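PDB 2RKV: trichothecene 3-O-acetyltransferase from Gibberella zeae, which transfers an acetyl group from acetyl-CoA to the 3-hydroxyl of trichothecene mycotoxins, and is a member of the BAHD acyltransferase superfamily. Local coordinates for residues Arg48-Glu51 / Val56-Gln59; Ser73-Phe78 / Lys134-Leu139; Ala232-Ser237 / Glu432-Leu437; Ala267-Ser272 / Phe423-Ser428. One frame throughout, in Å; residues are numbered along the deposited sequence. Where two conformers were deposited one is given.

Contact 1 (Arg48-Glu51 / Val56-Gln59)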
# COMPACT_ATOMS: atom_id res chain seq x y z
N ARG A 48 -13.54 -22.57 1.05
CA ARG A 48 -13.35 -22.93 -0.36
C ARG A 48 -12.02 -22.44 -0.92
O ARG A 48 -11.33 -23.17 -1.64
CB ARG A 48 -14.48 -22.36 -1.21
CG ARG A 48 -15.75 -23.15 -1.09
CD ARG A 48 -16.65 -22.86 -2.27
NE ARG A 48 -17.36 -21.62 -2.04
CZ ARG A 48 -18.56 -21.55 -1.49
NH1 ARG A 48 -19.14 -20.37 -1.32
NH2 ARG A 48 -19.19 -22.66 -1.13
N PHE A 49 -11.65 -21.21 -0.57
CA PHE A 49 -10.41 -20.63 -1.04
C PHE A 49 -9.22 -21.43 -0.52
O PHE A 49 -8.30 -21.78 -1.28
CB PHE A 49 -10.36 -19.16 -0.60
CG PHE A 49 -9.27 -18.34 -1.25
CD1 PHE A 49 -9.01 -17.04 -0.79
CD2 PHE A 49 -8.51 -18.83 -2.32
CE1 PHE A 49 -8.02 -16.25 -1.37
CE2 PHE A 49 -7.51 -18.03 -2.91
CZ PHE A 49 -7.28 -16.74 -2.43
N SER A 50 -9.25 -21.75 0.78
CA SER A 50 -8.18 -22.52 1.43
C SER A 50 -8.04 -23.92 0.84
O SER A 50 -6.94 -24.45 0.71
CB SER A 50 -8.45 -22.65 2.94
OG SER A 50 -8.54 -21.38 3.53
N GLU A 51 -9.17 -24.52 0.48
CA GLU A 51 -9.15 -25.84 -0.14
C GLU A 51 -8.48 -25.77 -1.51
O GLU A 51 -7.66 -26.64 -1.84
CB GLU A 51 -10.57 -26.42 -0.22
CG GLU A 51 -11.11 -26.80 1.15
CD GLU A 51 -12.59 -27.14 1.13
OE1 GLU A 51 -13.32 -26.67 0.23
OE2 GLU A 51 -13.03 -27.86 2.05
N VAL A 56 -2.82 -19.87 1.40
CA VAL A 56 -3.43 -18.62 1.89
C VAL A 56 -3.75 -18.68 3.39
O VAL A 56 -3.86 -17.65 4.05
CB VAL A 56 -4.69 -18.18 1.07
CG1 VAL A 56 -4.34 -18.00 -0.41
CG2 VAL A 56 -5.86 -19.16 1.25
N ALA A 57 -3.90 -19.89 3.92
CA ALA A 57 -4.16 -20.10 5.35
C ALA A 57 -2.88 -20.25 6.17
O ALA A 57 -2.93 -20.54 7.37
CB ALA A 57 -5.07 -21.34 5.55
N GLY A 58 -1.73 -20.04 5.53
CA GLY A 58 -0.44 -20.26 6.16
C GLY A 58 0.07 -19.07 6.96
O GLY A 58 -0.67 -18.10 7.18
N GLN A 59 1.33 -19.15 7.37
CA GLN A 59 1.99 -18.09 8.13
C GLN A 59 3.37 -17.86 7.52
O GLN A 59 3.93 -18.77 6.88
CB GLN A 59 2.14 -18.50 9.60
CG GLN A 59 3.05 -19.73 9.80
CD GLN A 59 3.22 -20.14 11.24
OE1 GLN A 59 3.64 -19.33 12.08
NE2 GLN A 59 2.94 -21.41 11.53

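Contact 2 (Ser73-Phe78 / Lys134-Leu139)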
# COMPACT_ATOMS: atom_id res chain seq x y z
N SER A 73 12.73 -16.33 5.14
CA SER A 73 11.34 -16.60 5.51
C SER A 73 10.60 -17.38 4.43
O SER A 73 10.88 -17.25 3.23
CB SER A 73 10.59 -15.30 5.81
OG SER A 73 11.06 -14.74 7.03
N PHE A 74 9.64 -18.18 4.89
CA PHE A 74 8.88 -19.10 4.06
C PHE A 74 7.42 -19.00 4.49
O PHE A 74 7.13 -18.74 5.66
CB PHE A 74 9.34 -20.55 4.28
CG PHE A 74 10.76 -20.83 3.86
CD1 PHE A 74 11.83 -20.49 4.69
CD2 PHE A 74 11.03 -21.46 2.64
CE1 PHE A 74 13.16 -20.75 4.29
CE2 PHE A 74 12.36 -21.72 2.24
CZ PHE A 74 13.42 -21.36 3.08
N ILE A 75 6.50 -19.22 3.54
CA ILE A 75 5.10 -19.46 3.88
C ILE A 75 4.95 -20.94 4.20
O ILE A 75 5.26 -21.81 3.38
CB ILE A 75 4.13 -19.06 2.74
CG1 ILE A 75 4.23 -17.55 2.47
CG2 ILE A 75 2.69 -19.45 3.09
CD1 ILE A 75 3.60 -17.10 1.14
N VAL A 76 4.48 -21.22 5.41
CA VAL A 76 4.36 -22.60 5.90
C VAL A 76 2.98 -22.78 6.56
O VAL A 76 2.31 -21.80 6.85
CB VAL A 76 5.51 -22.96 6.89
CG1 VAL A 76 6.85 -22.91 6.17
CG2 VAL A 76 5.52 -22.02 8.10
N PRO A 77 2.55 -24.03 6.77
CA PRO A 77 1.22 -24.21 7.35
C PRO A 77 1.02 -23.51 8.71
O PRO A 77 1.98 -23.28 9.45
CB PRO A 77 1.10 -25.73 7.49
CG PRO A 77 2.02 -26.28 6.43
CD PRO A 77 3.19 -25.32 6.45
N PHE A 78 -0.23 -23.14 8.98
CA PHE A 78 -0.58 -22.44 10.22
C PHE A 78 -1.92 -22.99 10.72
O PHE A 78 -1.93 -23.83 11.61
CB PHE A 78 -0.62 -20.93 9.99
CG PHE A 78 -0.98 -20.12 11.21
CD1 PHE A 78 -1.94 -19.12 11.13
CD2 PHE A 78 -0.36 -20.36 12.44
CE1 PHE A 78 -2.29 -18.36 12.25
CE2 PHE A 78 -0.70 -19.61 13.57
CZ PHE A 78 -1.66 -18.61 13.47
N LYS A 134 2.90 -15.00 12.33
CA LYS A 134 2.63 -13.97 11.33
C LYS A 134 1.76 -14.57 10.22
O LYS A 134 2.28 -15.00 9.19
CB LYS A 134 3.94 -13.43 10.73
CG LYS A 134 4.85 -12.70 11.71
CD LYS A 134 6.17 -12.36 11.03
N PRO A 135 0.43 -14.61 10.44
CA PRO A 135 -0.45 -15.17 9.41
C PRO A 135 -0.30 -14.42 8.08
O PRO A 135 -0.08 -13.21 8.06
CB PRO A 135 -1.85 -14.93 9.99
CG PRO A 135 -1.61 -14.85 11.51
CD PRO A 135 -0.31 -14.13 11.62
N VAL A 136 -0.41 -15.16 6.98
CA VAL A 136 -0.29 -14.57 5.65
C VAL A 136 -1.37 -13.51 5.44
O VAL A 136 -1.08 -12.40 4.97
CB VAL A 136 -0.37 -15.66 4.56
CG1 VAL A 136 -0.60 -15.04 3.18
CG2 VAL A 136 0.90 -16.48 4.56
N ILE A 137 -2.61 -13.85 5.78
CA ILE A 137 -3.72 -12.89 5.72
C ILE A 137 -4.61 -13.01 6.95
O ILE A 137 -4.73 -14.08 7.55
CB ILE A 137 -4.60 -13.01 4.44
CG1 ILE A 137 -5.05 -14.46 4.19
CG2 ILE A 137 -3.90 -12.41 3.23
CD1 ILE A 137 -6.27 -14.55 3.28
N LEU A 138 -5.19 -11.88 7.35
CA LEU A 138 -6.13 -11.84 8.46
C LEU A 138 -7.31 -10.99 8.06
O LEU A 138 -7.14 -9.99 7.36
CB LEU A 138 -5.48 -11.25 9.72
CG LEU A 138 -4.36 -12.05 10.41
CD1 LEU A 138 -3.64 -11.17 11.42
CD2 LEU A 138 -4.92 -13.29 11.10
N LEU A 139 -8.51 -11.37 8.50
CA LEU A 139 -9.74 -10.67 8.12
C LEU A 139 -10.55 -10.25 9.35
O LEU A 139 -10.49 -10.90 10.38
CB LEU A 139 -10.58 -11.57 7.21
CG LEU A 139 -9.72 -11.96 6.00
CD1 LEU A 139 -9.35 -13.45 6.02
CD2 LEU A 139 -10.30 -11.49 4.68

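Contact 3 (Ala232-Ser237 / Glu432-Leu437)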
# COMPACT_ATOMS: atom_id res chain seq x y z
N ALA A 232 -4.45 12.33 7.48
CA ALA A 232 -5.70 12.86 6.95
C ALA A 232 -5.93 12.40 5.52
O ALA A 232 -4.98 12.30 4.73
CB ALA A 232 -5.71 14.39 7.01
N PHE A 233 -7.19 12.16 5.17
CA PHE A 233 -7.57 11.96 3.81
C PHE A 233 -7.92 13.31 3.23
O PHE A 233 -8.50 14.14 3.88
CB PHE A 233 -8.85 11.15 3.69
CG PHE A 233 -8.71 9.65 3.95
CD1 PHE A 233 -9.78 8.94 4.39
CD2 PHE A 233 -7.53 8.97 3.75
CE1 PHE A 233 -9.71 7.61 4.64
CE2 PHE A 233 -7.47 7.65 3.98
CZ PHE A 233 -8.54 6.97 4.44
N PHE A 234 -7.58 13.43 1.95
CA PHE A 234 -7.99 14.54 1.09
C PHE A 234 -8.60 13.97 -0.18
O PHE A 234 -8.05 13.09 -0.74
CB PHE A 234 -6.76 15.38 0.70
CG PHE A 234 -6.11 16.07 1.86
CD1 PHE A 234 -5.11 15.49 2.58
CD2 PHE A 234 -6.49 17.34 2.20
CE1 PHE A 234 -4.54 16.14 3.60
CE2 PHE A 234 -5.90 18.00 3.24
CZ PHE A 234 -4.97 17.41 3.96
N THR A 235 -9.71 14.46 -0.64
CA THR A 235 -10.31 13.99 -1.88
C THR A 235 -10.07 14.97 -3.02
O THR A 235 -9.94 16.12 -2.79
CB THR A 235 -11.81 13.75 -1.70
OG1 THR A 235 -12.46 14.97 -1.34
CG2 THR A 235 -12.07 12.85 -0.50
N PHE A 236 -9.97 14.39 -4.18
CA PHE A 236 -9.81 15.11 -5.41
C PHE A 236 -10.89 14.64 -6.37
O PHE A 236 -10.95 13.51 -6.71
CB PHE A 236 -8.41 14.86 -6.02
CG PHE A 236 -7.27 15.35 -5.16
CD1 PHE A 236 -6.82 14.63 -4.10
CD2 PHE A 236 -6.68 16.54 -5.41
CE1 PHE A 236 -5.82 15.08 -3.33
CE2 PHE A 236 -5.68 16.98 -4.62
CZ PHE A 236 -5.26 16.25 -3.59
N SER A 237 -11.75 15.56 -6.76
CA SER A 237 -12.88 15.24 -7.64
C SER A 237 -12.37 14.79 -9.02
O SER A 237 -11.22 15.07 -9.37
CB SER A 237 -13.81 16.45 -7.77
OG SER A 237 -13.20 17.48 -8.53
N GLU A 432 2.72 21.23 11.74
CA GLU A 432 2.88 22.55 11.14
C GLU A 432 2.74 22.52 9.62
O GLU A 432 2.20 23.46 9.03
CB GLU A 432 4.15 23.27 11.61
CG GLU A 432 5.46 22.62 11.26
CD GLU A 432 6.63 23.32 11.93
OE1 GLU A 432 7.25 22.71 12.82
OE2 GLU A 432 6.91 24.49 11.58
N ASP A 433 3.20 21.43 9.00
CA ASP A 433 2.99 21.17 7.57
C ASP A 433 1.52 20.91 7.25
O ASP A 433 0.98 21.48 6.31
CB ASP A 433 3.83 19.97 7.12
CG ASP A 433 5.31 20.29 7.02
OD1 ASP A 433 5.71 21.46 7.23
OD2 ASP A 433 6.08 19.36 6.73
N MET A 434 0.89 20.02 8.02
CA MET A 434 -0.52 19.71 7.80
C MET A 434 -1.41 20.95 7.92
O MET A 434 -2.28 21.17 7.08
CB MET A 434 -0.99 18.61 8.75
CG MET A 434 -2.40 18.11 8.46
SD MET A 434 -2.48 17.06 6.98
CE MET A 434 -1.86 15.52 7.66
N ASP A 435 -1.17 21.76 8.96
CA ASP A 435 -1.98 22.96 9.19
C ASP A 435 -1.83 23.96 8.05
O ASP A 435 -2.82 24.52 7.57
CB ASP A 435 -1.63 23.62 10.53
CG ASP A 435 -2.02 22.77 11.73
OD1 ASP A 435 -2.96 21.95 11.62
OD2 ASP A 435 -1.38 22.93 12.79
N ARG A 436 -0.59 24.18 7.62
CA ARG A 436 -0.31 25.11 6.52
C ARG A 436 -0.89 24.60 5.20
O ARG A 436 -1.42 25.37 4.40
CB ARG A 436 1.19 25.35 6.37
CG ARG A 436 1.77 26.21 7.49
CD ARG A 436 3.25 26.47 7.30
NE ARG A 436 3.73 27.45 8.27
CZ ARG A 436 4.69 27.23 9.17
NH1 ARG A 436 5.32 26.07 9.24
NH2 ARG A 436 5.03 28.21 10.01
N LEU A 437 -0.79 23.28 4.98
CA LEU A 437 -1.33 22.68 3.77
C LEU A 437 -2.83 22.90 3.68
O LEU A 437 -3.34 23.31 2.64
CB LEU A 437 -1.00 21.18 3.71
CG LEU A 437 -1.21 20.48 2.37
CD1 LEU A 437 -0.26 21.03 1.31
CD2 LEU A 437 -1.03 18.98 2.53

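Contact 4 (Ala267-Ser272 / Phe423-Ser428)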
# COMPACT_ATOMS: atom_id res chain seq x y z
N ALA A 267 2.93 14.64 -8.45
CA ALA A 267 3.73 15.86 -8.62
C ALA A 267 3.15 17.04 -7.83
O ALA A 267 3.90 17.81 -7.21
CB ALA A 267 3.83 16.22 -10.09
N PHE A 268 1.82 17.17 -7.87
CA PHE A 268 1.11 18.24 -7.19
C PHE A 268 1.33 18.16 -5.68
O PHE A 268 1.49 19.17 -5.00
CB PHE A 268 -0.38 18.17 -7.54
CG PHE A 268 -1.22 19.24 -6.90
CD1 PHE A 268 -1.14 20.56 -7.33
CD2 PHE A 268 -2.09 18.92 -5.86
CE1 PHE A 268 -1.93 21.55 -6.73
CE2 PHE A 268 -2.88 19.89 -5.25
CZ PHE A 268 -2.79 21.22 -5.68
N ILE A 269 1.35 16.93 -5.17
CA ILE A 269 1.58 16.72 -3.74
C ILE A 269 3.02 17.07 -3.34
O ILE A 269 3.23 17.75 -2.33
CB ILE A 269 1.18 15.29 -3.31
CG1 ILE A 269 -0.35 15.16 -3.35
CG2 ILE A 269 1.67 14.99 -1.90
CD1 ILE A 269 -0.86 13.71 -3.27
N TRP A 270 3.99 16.64 -4.15
CA TRP A 270 5.40 16.95 -3.89
C TRP A 270 5.60 18.46 -3.90
O TRP A 270 6.25 19.02 -3.01
CB TRP A 270 6.30 16.28 -4.93
CG TRP A 270 7.78 16.26 -4.59
CD1 TRP A 270 8.36 16.56 -3.38
CD2 TRP A 270 8.84 15.86 -5.46
NE1 TRP A 270 9.73 16.37 -3.47
CE2 TRP A 270 10.05 15.95 -4.73
CE3 TRP A 270 8.89 15.43 -6.80
CZ2 TRP A 270 11.30 15.63 -5.30
CZ3 TRP A 270 10.12 15.12 -7.36
CH2 TRP A 270 11.31 15.22 -6.61
N LYS A 271 5.00 19.12 -4.89
CA LYS A 271 5.10 20.57 -5.02
C LYS A 271 4.45 21.30 -3.84
O LYS A 271 5.04 22.22 -3.26
CB LYS A 271 4.48 21.01 -6.35
CG LYS A 271 4.56 22.52 -6.63
CD LYS A 271 4.00 22.86 -8.00
CE LYS A 271 4.65 22.05 -9.14
NZ LYS A 271 6.14 22.11 -9.21
N SER A 272 3.24 20.86 -3.47
CA SER A 272 2.49 21.47 -2.37
C SER A 272 3.16 21.25 -1.01
O SER A 272 3.25 22.19 -0.21
CB SER A 272 1.04 20.97 -2.33
OG SER A 272 0.35 21.28 -3.52
N PHE A 423 -10.29 10.59 -6.62
CA PHE A 423 -9.12 10.12 -5.89
C PHE A 423 -9.22 10.48 -4.41
O PHE A 423 -9.80 11.51 -4.04
CB PHE A 423 -7.83 10.73 -6.44
CG PHE A 423 -7.17 9.92 -7.52
CD1 PHE A 423 -7.83 9.64 -8.72
CD2 PHE A 423 -5.85 9.47 -7.37
CE1 PHE A 423 -7.20 8.90 -9.74
CE2 PHE A 423 -5.22 8.74 -8.38
CZ PHE A 423 -5.90 8.45 -9.56
N CYS A 424 -8.63 9.64 -3.58
CA CYS A 424 -8.49 9.92 -2.16
C CYS A 424 -7.04 9.69 -1.77
O CYS A 424 -6.52 8.58 -1.90
CB CYS A 424 -9.41 9.02 -1.34
SG CYS A 424 -9.24 9.29 0.45
N ALA A 425 -6.38 10.76 -1.32
CA ALA A 425 -5.00 10.66 -0.87
C ALA A 425 -4.91 10.69 0.66
O ALA A 425 -5.48 11.58 1.30
CB ALA A 425 -4.14 11.80 -1.48
N ALA A 426 -4.21 9.71 1.23
CA ALA A 426 -3.89 9.73 2.66
C ALA A 426 -2.50 10.32 2.88
O ALA A 426 -1.51 9.81 2.36
CB ALA A 426 -3.96 8.32 3.24
N LEU A 427 -2.44 11.41 3.64
CA LEU A 427 -1.17 12.10 3.92
C LEU A 427 -0.85 12.07 5.40
O LEU A 427 -1.73 12.33 6.22
CB LEU A 427 -1.24 13.56 3.46
CG LEU A 427 -0.93 13.86 1.99
CD1 LEU A 427 -1.91 13.19 1.03
CD2 LEU A 427 -0.93 15.35 1.77
N SER A 428 0.39 11.72 5.73
CA SER A 428 0.89 11.85 7.10
C SER A 428 1.97 12.92 7.12
O SER A 428 2.97 12.83 6.40
CB SER A 428 1.42 10.52 7.65
OG SER A 428 1.73 10.64 9.04

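Contact 1 (Arg48-Glu51 / Val56-Gln59)
S50 and A57 bring the two backbones closest, with the CA of S50 6.1 Å from the CA of A57, where the last full turn of helix 35-52 faces a short 3-10 turn at V56 and A57. Four residues lie between the segments; no hydrogen bond joins them, and what meets across the gap is side-chain packing. V56 does most of this work. Both of its methyls lie over the same face of the F49 ring: CG2 of V56 sits almost above the ring centre, 4.2 Å from its plane, while CG1 is displaced toward the far end and comes within 3.8 Å of F49 CZ. The CG1 approach is a CH-pi contact, 27° off the ring normal. With CG of F49 anti to the backbone N (chi1 -168°), the far end of the ring is brought up to the valine, the two side chains crossing at about a right angle. The arrangement is a compact helix-to-strand connection in the N-terminal part of a BAHD-type acyltransferase, leading into strand 59-63; helix 161-176 also packs on F49, through V167, L170, L171 and A174. V56 CG2 serves a second neighbour, lying 4.1 Å from S50 CA. The hydroxyl of S50 passes by A57, with OG 4.0 Å from A57 CB, yet its polar bond turns back into the helix, to the carbonyl O of L46.

Contact 2 (Ser73-Phe78 / Lys134-Leu139)
P135 meets F78 through its ring, while its carbonyl O accepts a hydrogen bond from the hydroxyl of Y20, a residue of strand 20-28. That bond ties the lead-in to strand 137-144 to another strand of the same five-stranded mixed sheet. The other partner here, strand 72-76, is the middle member of a small antiparallel sheet, so the contact joins the lead-in to an inner strand of the five-stranded sheet to the small three-stranded one. No hydrogen bond links the two segments directly. Strand 59-63 and the turn before it do some of the bridging instead: K134 pairs through its backbone with V60 and V136 with G58, while V76 pairs with Q59. What remains between the segments is two separate apolar touches. At one, F78 swings CG anti to its backbone N (chi1 180°) and presents a single ring carbon, CE1, to the proline. F78 CE1 stands 3.7 Å from P135 CG and 4.1 Å from P135 CB, the two side chains slanting across each other. P133 and R83 also border the phenylalanine. At the other touch, within strand 72-76 and one residue before its end, the CA atoms of I75 and V136 are 7.5 Å apart and their side chains cross at about a right angle. The valine turns CG2 toward the strand, and the isoleucine receives it in the fork of its two gamma carbons: V136 CG2 lies 3.8 Å from I75 CG2 and 4.1 Å from I75 CG1.

Contact 3 (Ala232-Ser237 / Glu432-Leu437)
The F234 ring receives M434 at its edge: the sulfur SD lies in the ring plane, 5.1 Å from the centroid and 86° off the normal, a Met-aromatic contact. Two ring carbons share the approach, with F234 CZ 3.9 Å and F234 CE1 4.1 Å from M434 SD. L437 joins at the same end of the ring, its CD2 a looser 4.5 Å from F234 CZ, and W443 meets F234 in an edge-to-face pair from outside the two segments. M434 reaches the strand by a folded path. CG leaves anti to the backbone N, and the chain then bends at both chi2 and chi3, which puts the sulfur beside the phenylalanine and carries the terminal methyl past it to A232, where M434 CE is 4.1 Å from A232 CB. The bent thioether thus spans two residues that point to the same side of strand 229-236. Helix 431-439 packs on the face of the sheet with its axis roughly along this strand, the local axes 11.9 Å apart at an angle of 25°. The polar side chains of the helix are directed elsewhere: D433 forms salt bridges with R277 and R280, and R436 NH1 reaches E432 OE2 at 3.2 Å, one turn back. Between strand and helix the chemistry is therefore apolar, made of methyls, ring C-H groups and one sulfur. A sulfur in the ring plane faces the rim of C-H groups instead of the pi cloud, probably a mildly favourable electrostatic match for its lone pairs.

Contact 4 (Ala267-Ser272 / Phe423-Ser428)
I269 meets A425 and L427 through a single atom, its terminal methyl CD1. Two torsions set that methyl in place: CG1 stands anti to the carbonyl carbon and beside the backbone N (chi1 -70°), and the chain then continues extended (chi2 166°), so that CD1 projects from helix 261-277 onto strand 423-430. It ends 4.2 Å from A425 CB and 4.5 Å from L427 CD1. These two strand residues are alternate positions whose side chains point to the same side, and the isoleucine methyl touches both. At one end CD1 meets the alanine methyl; at the other L427, with chi1 at -84° and a bend at chi2, brings its own CD1 to the isoleucine. The backbones remain well apart, with CA atoms of I269 and L427 separated by 9.4 Å, and the packing is light and wholly apolar. In the same turn S272 folds back on the helix. Its OG, anti to the carbonyl carbon, donates to F268 O at 2.8 Å; that oxygen also takes the helical bond from S272 N, the two donors arriving from opposite faces of the carbonyl plane. The same OG rides 3.7 Å above one face of the F268 ring. On another flank of the helix, K271 NZ is held by I322 O, E325 O and T330 OG1. M412 and F414 of strand 411-414 complete the apolar bed under I269, so helix 261-277 rests on adjoining strands of the seven-stranded sheet, with helix 327-335 packed against A267 and W270.

In the fold
The four contacts fall into two pairs on opposite sides of the chain's centre. Contacts 1 and 2 have centres 9 Å apart and are stitched by Q59 N to V76 O at 2.9 Å, probably a hydrogen bond. Contacts 3 and 4, with centres 8 Å apart, share the large sheet: F234 N probably bonds A425 O at 2.9 Å, and strand 423-430 runs straight into helix 431-439. Centres of contacts 1 and 3 lie 39 Å apart. Residues from both halves of the sequence, such as H156 and Q310, line the toxin pocket. In contact 4 the side chain of I269 is about 12 Å from coenzyme A and that of L427 about 12 Å from T-2 toxin, so neither touches its ligand.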